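Local coordinates for protein spherulin-4 (Aspergillus clavatus, PDB 5C5G) that is a glycoside hydrolase with a (beta/alpha) barrel fold that probably acts on galactosaminogalactan, a polymer its Aspergillus fumigatus counterpart is required to make, at residues 5-11 / 222-228; 12-16 / 238-242; 162-168 / 196-200; 169-175 / 199-205. One frame throughout, in Å; residues are numbered along the deposited sequence.

Contact 1. Residues 5-11 / 222-228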
loop_
_atom_site.group_PDB
_atom_site.type_symbol
_atom_site.label_atom_id
_atom_site.label_comp_id
_atom_site.label_asym_id
_atom_site.label_seq_id
_atom_site.Cartn_x
_atom_site.Cartn_y
_atom_site.Cartn_z
ATOM N N GLY A 5 -14.652 15.782 1.021
ATOM C CA GLY A 5 -15.312 14.501 1.198
ATOM C C GLY A 5 -14.548 13.612 2.166
ATOM O O GLY A 5 -13.701 14.070 2.945
ATOM N N PRO A 6 -14.858 12.314 2.153
ATOM C CA PRO A 6 -14.251 11.417 3.139
ATOM C C PRO A 6 -12.718 11.436 3.081
ATOM O O PRO A 6 -12.140 11.486 2.003
ATOM C CB PRO A 6 -14.773 10.042 2.731
ATOM C CG PRO A 6 -15.947 10.286 1.858
ATOM C CD PRO A 6 -15.786 11.625 1.242
ATOM N N LYS A 7 -12.093 11.414 4.247
ATOM C CA LYS A 7 -10.657 11.307 4.337
ATOM C C LYS A 7 -10.188 9.928 3.881
ATOM O O LYS A 7 -10.870 8.907 4.081
ATOM C CB LYS A 7 -10.231 11.550 5.784
ATOM C CG LYS A 7 -8.768 11.905 5.952
ATOM C CD LYS A 7 -8.568 13.418 6.062
ATOM C CE LYS A 7 -7.112 13.771 6.368
ATOM N NZ LYS A 7 -6.784 13.796 7.830
ATOM N N SER A 8 -9.010 9.921 3.284
ATOM C CA SER A 8 -8.330 8.704 2.867
ATOM C C SER A 8 -6.924 8.684 3.434
ATOM O O SER A 8 -6.330 9.728 3.743
ATOM C CB SER A 8 -8.260 8.621 1.351
ATOM O OG SER A 8 -9.569 8.534 0.802
ATOM N N LYS A 9 -6.392 7.475 3.550
ATOM C CA LYS A 9 -4.993 7.260 3.863
ATOM C C LYS A 9 -4.153 7.458 2.619
ATOM O O LYS A 9 -4.576 7.115 1.518
ATOM C CB LYS A 9 -4.797 5.842 4.369
ATOM C CG LYS A 9 -5.627 5.516 5.599
ATOM C CD LYS A 9 -5.539 4.045 5.969
ATOM C CE LYS A 9 -6.422 3.698 7.168
ATOM N NZ LYS A 9 -7.845 4.092 6.969
ATOM N N VAL A 10 -2.948 7.972 2.816
ATOM C CA VAL A 10 -1.967 8.003 1.745
ATOM C C VAL A 10 -1.299 6.630 1.666
ATOM O O VAL A 10 -0.677 6.178 2.634
ATOM C CB VAL A 10 -0.919 9.110 1.973
ATOM C CG1 VAL A 10 0.178 9.032 0.937
ATOM C CG2 VAL A 10 -1.585 10.487 1.946
ATOM N N PHE A 11 -1.467 5.963 0.533
ATOM C CA PHE A 11 -0.852 4.660 0.295
ATOM C C PHE A 11 0.468 4.900 -0.417
ATOM O O PHE A 11 0.512 5.641 -1.405
ATOM C CB PHE A 11 -1.776 3.833 -0.569
ATOM C CG PHE A 11 -1.273 2.471 -0.836
ATOM C CD1 PHE A 11 -1.330 1.491 0.136
ATOM C CD2 PHE A 11 -0.722 2.162 -2.048
ATOM C CE1 PHE A 11 -0.848 0.222 -0.122
ATOM C CE2 PHE A 11 -0.240 0.903 -2.305
ATOM C CZ PHE A 11 -0.300 -0.059 -1.344
ATOM N N ARG A 222 -11.122 10.096 -3.401
ATOM C CA ARG A 222 -11.446 9.986 -1.983
ATOM C C ARG A 222 -12.853 9.462 -1.761
ATOM O O ARG A 222 -13.123 8.802 -0.764
ATOM C CB ARG A 222 -11.236 11.337 -1.269
ATOM C CG ARG A 222 -9.774 11.592 -0.921
ATOM C CD ARG A 222 -9.500 12.967 -0.390
ATOM N NE ARG A 222 -10.237 13.234 0.830
ATOM C CZ ARG A 222 -9.993 14.266 1.621
ATOM N NH1 ARG A 222 -9.004 15.115 1.352
ATOM N NH2 ARG A 222 -10.758 14.463 2.677
ATOM N N GLN A 223 -13.774 9.770 -2.661
ATOM C CA GLN A 223 -15.129 9.311 -2.466
ATOM C C GLN A 223 -15.239 7.793 -2.479
ATOM O O GLN A 223 -16.113 7.236 -1.807
ATOM C CB GLN A 223 -16.030 9.880 -3.543
ATOM C CG GLN A 223 -17.507 9.644 -3.289
ATOM C CD GLN A 223 -18.396 10.337 -4.309
ATOM O OE1 GLN A 223 -18.019 10.505 -5.470
ATOM N NE2 GLN A 223 -19.582 10.753 -3.872
ATOM N N VAL A 224 -14.375 7.145 -3.246
ATOM C CA VAL A 224 -14.529 5.724 -3.546
ATOM C C VAL A 224 -13.444 4.825 -2.973
ATOM O O VAL A 224 -13.629 3.607 -2.966
ATOM C CB VAL A 224 -14.659 5.465 -5.075
ATOM C CG1 VAL A 224 -15.926 6.086 -5.601
ATOM C CG2 VAL A 224 -13.464 5.979 -5.829
ATOM N N ALA A 225 -12.334 5.385 -2.491
ATOM C CA ALA A 225 -11.220 4.572 -2.008
ATOM C C ALA A 225 -10.615 5.185 -0.757
ATOM O O ALA A 225 -10.254 6.367 -0.747
ATOM C CB ALA A 225 -10.153 4.441 -3.073
ATOM N N ASP A 226 -10.488 4.385 0.293
ATOM C CA ASP A 226 -9.979 4.869 1.572
ATOM C C ASP A 226 -8.459 4.903 1.631
ATOM O O ASP A 226 -7.919 5.421 2.601
ATOM C CB ASP A 226 -10.513 3.997 2.701
ATOM C CG ASP A 226 -10.246 4.567 4.078
ATOM O OD1 ASP A 226 -10.667 5.718 4.336
ATOM O OD2 ASP A 226 -9.648 3.844 4.916
ATOM N N GLU A 227 -7.767 4.372 0.622
ATOM C CA GLU A 227 -6.309 4.503 0.528
ATOM C C GLU A 227 -5.967 4.844 -0.902
ATOM O O GLU A 227 -6.535 4.249 -1.813
ATOM C CB GLU A 227 -5.568 3.238 0.978
ATOM C CG GLU A 227 -6.175 2.607 2.224
ATOM C CD GLU A 227 -5.212 1.849 3.105
ATOM O OE1 GLU A 227 -3.996 2.157 3.081
ATOM O OE2 GLU A 227 -5.682 0.962 3.835
ATOM N N ILE A 228 -5.077 5.817 -1.106
ATOM C CA ILE A 228 -4.826 6.368 -2.431
ATOM C C ILE A 228 -3.345 6.693 -2.623
ATOM O O ILE A 228 -2.724 7.289 -1.741
ATOM C CB ILE A 228 -5.612 7.674 -2.630
ATOM C CG1 ILE A 228 -7.108 7.442 -2.411
ATOM C CG2 ILE A 228 -5.332 8.260 -4.004
ATOM C CD1 ILE A 228 -7.924 8.709 -2.398
#

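Contact 2. Residues 12-16 / 238-242. With EDO (1,2-ethanediol), chain C; EDO (1,2-ethanediol), chain B.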
loop_
_atom_site.group_PDB
_atom_site.type_symbol
_atom_site.label_atom_id
_atom_site.label_comp_id
_atom_site.label_asym_id
_atom_site.label_seq_id
_atom_site.Cartn_x
_atom_site.Cartn_y
_atom_site.Cartn_z
ATOM N N VAL A 12 1.544 4.309 0.083
ATOM C CA VAL A 12 2.883 4.577 -0.437
ATOM C C VAL A 12 3.577 3.265 -0.773
ATOM O O VAL A 12 4.040 2.561 0.134
ATOM C CB VAL A 12 3.750 5.353 0.567
ATOM C CG1 VAL A 12 5.026 5.844 -0.114
ATOM C CG2 VAL A 12 2.968 6.543 1.154
ATOM N N PRO A 13 3.645 2.910 -2.061
ATOM C CA PRO A 13 4.459 1.757 -2.449
ATOM C C PRO A 13 5.894 2.232 -2.501
ATOM O O PRO A 13 6.353 2.766 -3.506
ATOM C CB PRO A 13 3.907 1.367 -3.812
ATOM C CG PRO A 13 3.220 2.583 -4.318
ATOM C CD PRO A 13 2.946 3.521 -3.206
ATOM N N LEU A 14 6.599 2.085 -1.392
ATOM C CA LEU A 14 7.888 2.734 -1.207
ATOM C C LEU A 14 8.994 1.820 -1.689
ATOM O O LEU A 14 9.755 1.251 -0.901
ATOM C CB LEU A 14 8.083 3.126 0.262
ATOM C CG LEU A 14 9.326 3.954 0.574
ATOM C CD1 LEU A 14 9.247 5.298 -0.123
ATOM C CD2 LEU A 14 9.484 4.147 2.060
ATOM N N TYR A 15 9.066 1.656 -3.000
ATOM C CA TYR A 15 10.050 0.749 -3.597
ATOM C C TYR A 15 11.253 1.574 -4.056
ATOM O O TYR A 15 11.842 1.327 -5.106
ATOM C CB TYR A 15 9.451 -0.071 -4.751
ATOM C CG TYR A 15 8.154 -0.785 -4.420
ATOM C CD1 TYR A 15 7.751 -0.999 -3.102
ATOM C CD2 TYR A 15 7.309 -1.201 -5.429
ATOM C CE1 TYR A 15 6.570 -1.633 -2.816
ATOM C CE2 TYR A 15 6.103 -1.842 -5.146
ATOM C CZ TYR A 15 5.742 -2.035 -3.824
ATOM O OH TYR A 15 4.542 -2.648 -3.533
ATOM N N VAL A 16 11.542 2.605 -3.287
ATOM C CA VAL A 16 12.722 3.435 -3.409
ATOM C C VAL A 16 13.804 2.812 -2.556
ATOM O O VAL A 16 13.579 2.543 -1.393
ATOM C CB VAL A 16 12.406 4.828 -2.808
ATOM C CG1 VAL A 16 13.593 5.745 -2.888
ATOM C CG2 VAL A 16 11.192 5.464 -3.498
ATOM N N TYR A 238 7.083 3.800 -8.632
ATOM C CA TYR A 238 7.146 3.361 -7.238
ATOM C C TYR A 238 8.546 3.477 -6.675
ATOM O O TYR A 238 8.790 3.073 -5.539
ATOM C CB TYR A 238 6.653 1.915 -7.084
ATOM C CG TYR A 238 5.302 1.653 -7.715
ATOM C CD1 TYR A 238 4.275 2.575 -7.627
ATOM C CD2 TYR A 238 5.069 0.475 -8.402
ATOM C CE1 TYR A 238 3.041 2.324 -8.211
ATOM C CE2 TYR A 238 3.838 0.215 -8.982
ATOM C CZ TYR A 238 2.830 1.148 -8.878
ATOM O OH TYR A 238 1.601 0.917 -9.472
ATOM N N ALA A 239 9.466 4.051 -7.445
ATOM C CA ALA A 239 10.864 4.109 -7.033
ATOM C C ALA A 239 11.394 5.525 -7.008
ATOM O O ALA A 239 12.607 5.733 -6.938
ATOM C CB ALA A 239 11.719 3.232 -7.928
ATOM N N GLY A 240 10.490 6.486 -6.996
ATOM C CA GLY A 240 10.857 7.881 -6.895
ATOM C C GLY A 240 9.599 8.652 -6.575
ATOM O O GLY A 240 8.493 8.113 -6.629
ATOM N N PHE A 241 9.773 9.924 -6.266
ATOM C CA PHE A 241 8.676 10.806 -5.912
ATOM C C PHE A 241 8.285 11.673 -7.085
ATOM O O PHE A 241 9.143 12.255 -7.744
ATOM C CB PHE A 241 9.073 11.653 -4.704
ATOM C CG PHE A 241 9.287 10.833 -3.470
ATOM C CD1 PHE A 241 10.521 10.277 -3.196
ATOM C CD2 PHE A 241 8.241 10.549 -2.629
ATOM C CE1 PHE A 241 10.698 9.470 -2.073
ATOM C CE2 PHE A 241 8.415 9.754 -1.518
ATOM C CZ PHE A 241 9.645 9.221 -1.238
ATOM N N GLY A 242 6.986 11.763 -7.339
ATOM C CA GLY A 242 6.490 12.569 -8.432
ATOM C C GLY A 242 6.658 14.046 -8.168
ATOM O O GLY A 242 6.814 14.487 -7.023
HETATM C C1 EDO C . 6.458 5.854 -3.458
HETATM O O1 EDO C . 7.567 5.464 -4.264
HETATM C C2 EDO C . 6.614 7.337 -3.166
HETATM O O2 EDO C . 6.396 8.088 -4.360
HETATM C C1 EDO B . 1.225 -0.788 -5.609
HETATM O O1 EDO B . -0.052 -1.428 -5.772
HETATM C C2 EDO B . 2.383 -1.545 -6.257
HETATM O O2 EDO B . 2.707 -2.754 -5.552
#

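Contact 3. Residues 162-168 / 196-200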
loop_
_atom_site.group_PDB
_atom_site.type_symbol
_atom_site.label_atom_id
_atom_site.label_comp_id
_atom_site.label_asym_id
_atom_site.label_seq_id
_atom_site.Cartn_x
_atom_site.Cartn_y
_atom_site.Cartn_z
ATOM N N LEU A 162 -12.837 -9.451 -0.893
ATOM C CA LEU A 162 -12.589 -8.181 -0.225
ATOM C C LEU A 162 -12.574 -8.310 1.288
ATOM O O LEU A 162 -11.809 -7.616 1.960
ATOM C CB LEU A 162 -13.618 -7.143 -0.637
ATOM C CG LEU A 162 -13.569 -6.758 -2.108
ATOM C CD1 LEU A 162 -14.732 -5.834 -2.440
ATOM C CD2 LEU A 162 -12.258 -6.102 -2.523
ATOM N N SER A 163 -13.401 -9.180 1.842
ATOM C CA SER A 163 -13.493 -9.265 3.299
ATOM C C SER A 163 -12.319 -10.039 3.908
ATOM O O SER A 163 -12.181 -10.063 5.135
ATOM C CB SER A 163 -14.823 -9.869 3.726
ATOM O OG SER A 163 -14.904 -11.195 3.273
ATOM N N THR A 164 -11.465 -10.636 3.084
ATOM C CA THR A 164 -10.281 -11.331 3.591
ATOM C C THR A 164 -9.095 -10.404 3.844
ATOM O O THR A 164 -8.082 -10.821 4.408
ATOM C CB THR A 164 -9.844 -12.477 2.653
ATOM O OG1 THR A 164 -9.315 -11.980 1.417
ATOM C CG2 THR A 164 -11.012 -13.374 2.365
ATOM N N ALA A 165 -9.214 -9.148 3.449
ATOM C CA ALA A 165 -8.145 -8.161 3.603
ATOM C C ALA A 165 -8.718 -6.906 4.247
ATOM O O ALA A 165 -9.930 -6.644 4.169
ATOM C CB ALA A 165 -7.516 -7.824 2.257
ATOM N N ASP A 166 -7.862 -6.116 4.876
ATOM C CA ASP A 166 -8.256 -4.805 5.358
ATOM C C ASP A 166 -8.442 -3.815 4.224
ATOM O O ASP A 166 -9.358 -2.982 4.256
ATOM C CB ASP A 166 -7.228 -4.294 6.354
ATOM C CG ASP A 166 -7.184 -5.138 7.591
ATOM O OD1 ASP A 166 -8.199 -5.150 8.322
ATOM O OD2 ASP A 166 -6.173 -5.814 7.873
ATOM N N SER A 167 -7.604 -3.925 3.196
ATOM C CA SER A 167 -7.739 -3.123 1.977
ATOM C C SER A 167 -7.280 -3.917 0.789
ATOM O O SER A 167 -6.372 -4.745 0.918
ATOM C CB SER A 167 -6.920 -1.836 2.065
ATOM O OG SER A 167 -7.371 -1.018 3.131
ATOM N N THR A 168 -7.891 -3.646 -0.358
ATOM C CA THR A 168 -7.528 -4.279 -1.607
ATOM C C THR A 168 -7.310 -3.206 -2.650
ATOM O O THR A 168 -8.163 -2.342 -2.846
ATOM C CB THR A 168 -8.647 -5.232 -2.089
ATOM O OG1 THR A 168 -8.810 -6.297 -1.150
ATOM C CG2 THR A 168 -8.321 -5.846 -3.417
ATOM N N ASP A 196 -13.979 1.813 2.433
ATOM C CA ASP A 196 -13.012 1.453 3.469
ATOM C C ASP A 196 -12.222 0.193 3.126
ATOM O O ASP A 196 -11.178 -0.046 3.708
ATOM C CB ASP A 196 -13.699 1.269 4.824
ATOM C CG ASP A 196 -14.211 2.569 5.419
ATOM O OD1 ASP A 196 -13.919 3.649 4.874
ATOM O OD2 ASP A 196 -14.910 2.498 6.460
ATOM N N GLN A 197 -12.731 -0.609 2.210
ATOM C CA GLN A 197 -12.068 -1.833 1.774
ATOM C C GLN A 197 -11.112 -1.650 0.606
ATOM O O GLN A 197 -10.467 -2.614 0.214
ATOM C CB GLN A 197 -13.126 -2.846 1.360
ATOM C CG GLN A 197 -14.057 -3.211 2.473
ATOM C CD GLN A 197 -15.107 -4.168 2.001
ATOM O OE1 GLN A 197 -15.960 -3.805 1.208
ATOM N NE2 GLN A 197 -15.020 -5.411 2.431
ATOM N N LEU A 198 -11.073 -0.452 0.016
ATOM C CA LEU A 198 -10.510 -0.271 -1.316
ATOM C C LEU A 198 -9.378 0.730 -1.363
ATOM O O LEU A 198 -9.382 1.764 -0.674
ATOM C CB LEU A 198 -11.603 0.203 -2.269
ATOM C CG LEU A 198 -12.873 -0.653 -2.299
ATOM C CD1 LEU A 198 -13.885 -0.029 -3.256
ATOM C CD2 LEU A 198 -12.576 -2.087 -2.670
ATOM N N CYS A 199 -8.408 0.413 -2.214
ATOM C CA CYS A 199 -7.275 1.280 -2.488
ATOM C C CYS A 199 -7.174 1.516 -3.981
ATOM O O CYS A 199 -7.468 0.632 -4.793
ATOM C CB CYS A 199 -5.985 0.636 -1.975
ATOM S SG CYS A 199 -4.472 1.494 -2.346
ATOM N N ALA A 200 -6.730 2.713 -4.338
ATOM C CA ALA A 200 -6.523 3.112 -5.722
ATOM C C ALA A 200 -5.108 3.626 -5.900
ATOM O O ALA A 200 -4.661 4.492 -5.145
ATOM C CB ALA A 200 -7.497 4.186 -6.127
HETATM O O HOH W 1 -10.230 -5.447 0.998
HETATM O O HOH W 2 -12.708 -5.975 4.345
#

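Contact 4. Residues 169-175 / 199-205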
loop_
_atom_site.group_PDB
_atom_site.type_symbol
_atom_site.label_atom_id
_atom_site.label_comp_id
_atom_site.label_asym_id
_atom_site.label_seq_id
_atom_site.Cartn_x
_atom_site.Cartn_y
_atom_site.Cartn_z
ATOM N N VAL A 169 -6.172 -3.280 -3.331
ATOM C CA VAL A 169 -5.862 -2.394 -4.448
ATOM C C VAL A 169 -6.619 -2.868 -5.671
ATOM O O VAL A 169 -6.227 -3.810 -6.340
ATOM C CB VAL A 169 -4.350 -2.358 -4.729
ATOM C CG1 VAL A 169 -4.057 -1.316 -5.788
ATOM C CG2 VAL A 169 -3.544 -2.066 -3.453
ATOM N N VAL A 170 -7.731 -2.199 -5.956
ATOM C CA VAL A 170 -8.617 -2.604 -7.043
ATOM C C VAL A 170 -8.385 -1.833 -8.323
ATOM O O VAL A 170 -8.994 -2.167 -9.340
ATOM C CB VAL A 170 -10.109 -2.509 -6.654
ATOM C CG1 VAL A 170 -10.433 -3.466 -5.507
ATOM C CG2 VAL A 170 -10.532 -1.078 -6.320
ATOM N N PHE A 171 -7.508 -0.833 -8.289
ATOM C CA PHE A 171 -7.119 -0.095 -9.473
ATOM C C PHE A 171 -5.636 0.197 -9.325
ATOM O O PHE A 171 -5.220 0.755 -8.307
ATOM C CB PHE A 171 -7.916 1.210 -9.627
ATOM C CG PHE A 171 -7.583 1.921 -10.898
ATOM C CD1 PHE A 171 -6.513 2.790 -10.950
ATOM C CD2 PHE A 171 -8.282 1.644 -12.066
ATOM C CE1 PHE A 171 -6.156 3.390 -12.140
ATOM C CE2 PHE A 171 -7.944 2.260 -13.253
ATOM C CZ PHE A 171 -6.888 3.121 -13.291
ATOM N N GLU A 172 -4.845 -0.194 -10.320
ATOM C CA GLU A 172 -3.413 0.064 -10.335
ATOM C C GLU A 172 -3.015 0.245 -11.793
ATOM O O GLU A 172 -2.700 -0.730 -12.478
ATOM C CB GLU A 172 -2.609 -1.078 -9.684
ATOM C CG GLU A 172 -1.122 -0.731 -9.562
ATOM C CD GLU A 172 -0.175 -1.898 -9.513
ATOM O OE1 GLU A 172 -0.600 -3.039 -9.273
ATOM O OE2 GLU A 172 1.037 -1.652 -9.740
ATOM N N ALA A 173 -3.036 1.476 -12.276
ATOM C CA ALA A 173 -2.850 1.702 -13.694
ATOM C C ALA A 173 -2.619 3.166 -13.958
ATOM O O ALA A 173 -2.569 3.984 -13.045
ATOM C CB ALA A 173 -4.065 1.198 -14.467
ATOM N N THR A 174 -2.473 3.512 -15.227
ATOM C CA THR A 174 -2.253 4.894 -15.599
ATOM C C THR A 174 -3.520 5.731 -15.436
ATOM O O THR A 174 -4.644 5.239 -15.456
ATOM C CB THR A 174 -1.836 5.027 -17.076
ATOM O OG1 THR A 174 -2.917 4.571 -17.889
ATOM C CG2 THR A 174 -0.571 4.237 -17.376
ATOM N N TYR A 175 -3.306 7.029 -15.351
ATOM C CA TYR A 175 -4.397 7.985 -15.396
ATOM C C TYR A 175 -5.236 7.818 -16.669
ATOM O O TYR A 175 -6.469 7.919 -16.627
ATOM C CB TYR A 175 -3.818 9.395 -15.306
ATOM C CG TYR A 175 -4.847 10.488 -15.400
ATOM C CD1 TYR A 175 -5.588 10.864 -14.298
ATOM C CD2 TYR A 175 -5.078 11.154 -16.595
ATOM C CE1 TYR A 175 -6.535 11.862 -14.380
ATOM C CE2 TYR A 175 -6.016 12.165 -16.685
ATOM C CZ TYR A 175 -6.747 12.505 -15.575
ATOM O OH TYR A 175 -7.673 13.509 -15.697
ATOM N N CYS A 199 -8.408 0.413 -2.214
ATOM C CA CYS A 199 -7.275 1.280 -2.488
ATOM C C CYS A 199 -7.174 1.516 -3.981
ATOM O O CYS A 199 -7.468 0.632 -4.793
ATOM C CB CYS A 199 -5.985 0.636 -1.975
ATOM S SG CYS A 199 -4.472 1.494 -2.346
ATOM N N ALA A 200 -6.730 2.713 -4.338
ATOM C CA ALA A 200 -6.523 3.112 -5.722
ATOM C C ALA A 200 -5.108 3.626 -5.900
ATOM O O ALA A 200 -4.661 4.492 -5.145
ATOM C CB ALA A 200 -7.497 4.186 -6.127
ATOM N N VAL A 201 -4.447 3.122 -6.936
ATOM C CA VAL A 201 -3.112 3.535 -7.318
ATOM C C VAL A 201 -3.174 4.049 -8.756
ATOM O O VAL A 201 -3.459 3.281 -9.687
ATOM C CB VAL A 201 -2.137 2.359 -7.222
ATOM C CG1 VAL A 201 -0.780 2.723 -7.810
ATOM C CG2 VAL A 201 -1.960 1.930 -5.776
ATOM N N ILE A 202 -2.899 5.332 -8.927
ATOM C CA ILE A 202 -2.966 5.973 -10.232
ATOM C C ILE A 202 -1.622 6.613 -10.506
ATOM O O ILE A 202 -1.245 7.566 -9.837
ATOM C CB ILE A 202 -4.064 7.048 -10.300
ATOM C CG1 ILE A 202 -5.416 6.478 -9.863
ATOM C CG2 ILE A 202 -4.170 7.621 -11.709
ATOM C CD1 ILE A 202 -6.474 7.554 -9.627
ATOM N N HIS A 203 -0.910 6.100 -11.496
ATOM C CA HIS A 203 0.372 6.660 -11.881
ATOM C C HIS A 203 0.266 7.294 -13.259
ATOM O O HIS A 203 -0.802 7.284 -13.880
ATOM C CB HIS A 203 1.471 5.603 -11.803
ATOM C CG HIS A 203 1.204 4.364 -12.594
ATOM N ND1 HIS A 203 1.205 4.333 -13.971
ATOM C CD2 HIS A 203 0.957 3.098 -12.187
ATOM C CE1 HIS A 203 0.960 3.098 -14.376
ATOM N NE2 HIS A 203 0.807 2.330 -13.312
ATOM N N SER A 204 1.362 7.871 -13.735
ATOM C CA SER A 204 1.418 8.417 -15.085
ATOM C C SER A 204 0.386 9.520 -15.275
ATOM O O SER A 204 -0.129 9.723 -16.383
ATOM C CB SER A 204 1.230 7.302 -16.123
ATOM O OG SER A 204 2.106 6.208 -15.834
ATOM N N VAL A 205 0.107 10.270 -14.223
ATOM C CA VAL A 205 -0.789 11.417 -14.363
ATOM C C VAL A 205 -0.070 12.522 -15.148
ATOM O O VAL A 205 1.058 12.885 -14.813
ATOM C CB VAL A 205 -1.208 11.948 -12.998
ATOM C CG1 VAL A 205 -2.164 13.115 -13.155
ATOM C CG2 VAL A 205 -1.873 10.853 -12.181
HETATM O O HOH W 3 0.114 -0.419 -13.567
#

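Contact 1. Residues 5-11 / 222-228
Lys9 and Asp226 meet through a short salt bridge, NZ of Lys9 lying 2.7 Å from OD2 of Asp226 on the syn side of the carboxylate and somewhat out of its plane. The same two residues are joined through the main chain, where Lys9 N donates to Asp226 O at 2.7 Å. Beyond them the packing is close: Ile228 N bonds to Lys9 O and Phe11 N to Ile228 O, while CD of Lys9 lies across the carboxylate carbon CD of Glu227 at 3.6 Å. Glu227 turns its own oxygens elsewhere, OE2 to Tyr148 and Ser167 and OE1 to Thr39, so this buried carboxylate is satisfied within the barrel. These parallel pairings, Lys9 with Glu227 and Val10 with Ile228, are the seam where the first strand, 9-13, meets the last, 227-230, and closes the eight-stranded TIM barrel. Just ahead of the paired strands Ser8 OG, held beside its own backbone N (chi1 -64°), donates to Ala225 O at 2.8 Å in the carbonyl plane, and CD1 of Ile228 packs against it. Toward solvent the contact thins to the chain before the strand, where the carbonyls of exposed Gly5 and Pro6 are held by Arg222, while Lys7 O bonds to Arg195. The Arg222 chain bends at chi3 (60°) and brings NE to Pro6 O at 2.8 Å, nearly straight at 165° and close to the guanidinium plane. NH2 reaches Gly5 O at 3.0 Å along a more bent path, and NH1 bonds to the carbonyl of Ser254.

Contact 2. Residues 12-16 / 238-242
Tyr238 O is approached by Tyr15 N at 2.9 Å in a weak, bent hydrogen bond, and by O1 of an ethanediol molecule at 3.0 Å, also weak. That same O1 lies near Pro13 O, so its proton may serve either carbonyl; the diol's other hydroxyl, O2, donates to Gly240 O at 3.1 Å. The diol, probably from the crystallisation liquor, sits between the two segments, with its C2 3.4 Å from Phe241 CE2. Here the chain leaves strand 9-13 through an inverse gamma turn centred on Leu14, and meets the loop after the last strand of the barrel. This rim belongs to the sugar-binding end: Tyr15 binds N-acetyl-D-galactosamine, and Tyr238 OH bonds to Glu172 of the same site. CG of Tyr238 stands beside its backbone N (chi1 -51°), which runs the side chain alongside that of Tyr15, with their ring planes 77° apart. CD1 of Tyr238 touches Pro13 CG at 3.5 Å. A second ethanediol sits by both rings: its C2 lies over a face of Tyr238, while its O2 meets Tyr15 OH at 2.7 Å. Farther along, Val16 CG2 packs on Ala239 C at 3.5 Å.

Contact 3. Residues 162-168 / 196-200
Thr168 and Leu198 pair in parallel, Thr168 N donating to Gln197 O at 2.8 Å and Thr168 O accepting from Cys199 N at 2.8 Å. Ser167 CA adds a CA-H...O contact to Gln197 O. Ahead of this pairing the segments diverge, and water bridges them. One water takes up the Thr168 hydroxyl, OG1 lying 2.7 Å from it, and also lies within bonding distance of Leu162 O and Gln197 O, so that Gln197 O faces both this water and Thr168 N. A second water donates to Ala165 O and accepts from Gln197 NE2 at 3.1 Å. The glutamine amide reaches that position on an extended chain (chi2 178°), passing its NE2 alongside Leu162 CB at 3.8 Å; its OE1 is taken by the backbone N of His194, which fixes which way the amide faces. The apolar part of the contact is small: CD2 of Leu162 meets CD2 of Leu198 at 4.0 Å, their side chains set at a slant to one another. On the other face of the sheet, Cys199 CB lies 3.8 Å from Thr168 O. Ser167 turns its hydroxyl from this contact to Glu227, while Asp166 forms a salt bridge with Lys138 and accepts from Val149 N, tying the lead-in to helix 124-139 and to strand 148-152. Strands 167-172 and 198-203 are successive strands of the TIM barrel, linked by a beta-alpha-beta crossover through helix 175-180, and this contact joins them where both begin.

Contact 4. Residues 169-175 / 199-205
Val169 and Val201 present their methyls to each other on one face of two adjoining parallel strands of the TIM barrel, 169-172 and 199-203, whose axes run 4.7 Å apart at 11°. CG1 of Val169 meets CG2 of Val201 at 3.9 Å, and CG2 of Val169 fits against SG of Cys199. Farther along this face, Glu172 lies beside Val201 and points the same way, its CG against CG1 at 3.9 Å. The carboxylate, part of the N-acetyl-D-galactosamine site, is held by Tyr238 through OE2 and by Asn152 through OE1. The other face carries the bulkier fit. Phe171, with CG anti to its backbone N (chi1 -176°), lays its ring edge against Val201 O, while CE1 touches Ile202 CG1. CG2 of Ile202 then fills the angle at the start of the helix, 3.7 Å from Tyr175 CA and near the plane of the tyrosine ring, with Val205 CG1 over one face of the ring. Between the strands Val201 N bonds to Phe171 O and His203 N to Ala173 O, but Phe171 N is buried without a partner. Past the corner at Ala173, Tyr175 N continues the pairing to His203 O at 2.9 Å, and Thr174 N-caps the helix through Thr177 N. The imidazole of His203 lies flat over the Ala173 carbonyl, whose oxygen sits over the ring centre. Ser204 OG and His203 ND1 share a hydrogen bond of 2.8 Å, and the other ring nitrogen, NE2 of His203, is 2.8 Å from a water that donates to Glu172 O.

How the contacts relate
All four contacts belong to one barrel. Contact 1 closes it between the first and last strands, and contacts 3 and 4 follow one neighbouring strand pair from its beginning to its end, sharing Cys199 and Ala200. Contact 1 joins both: Glu227 O lies 3.0 Å from Ala200 N, Glu227 OE2 lies 2.7 Å from Ser167 OG, and CG of Phe11 packs 3.7 Å from SG of Cys199. The sugar site draws contacts 2 and 4 together, for Tyr238 OH stands 2.6 Å from OE2 of Glu172. The side chain of Glu172 is about 7 Å from that of Tyr15. Contact 3, its centre 21 Å from that of contact 2, lies across the chain's centre from it.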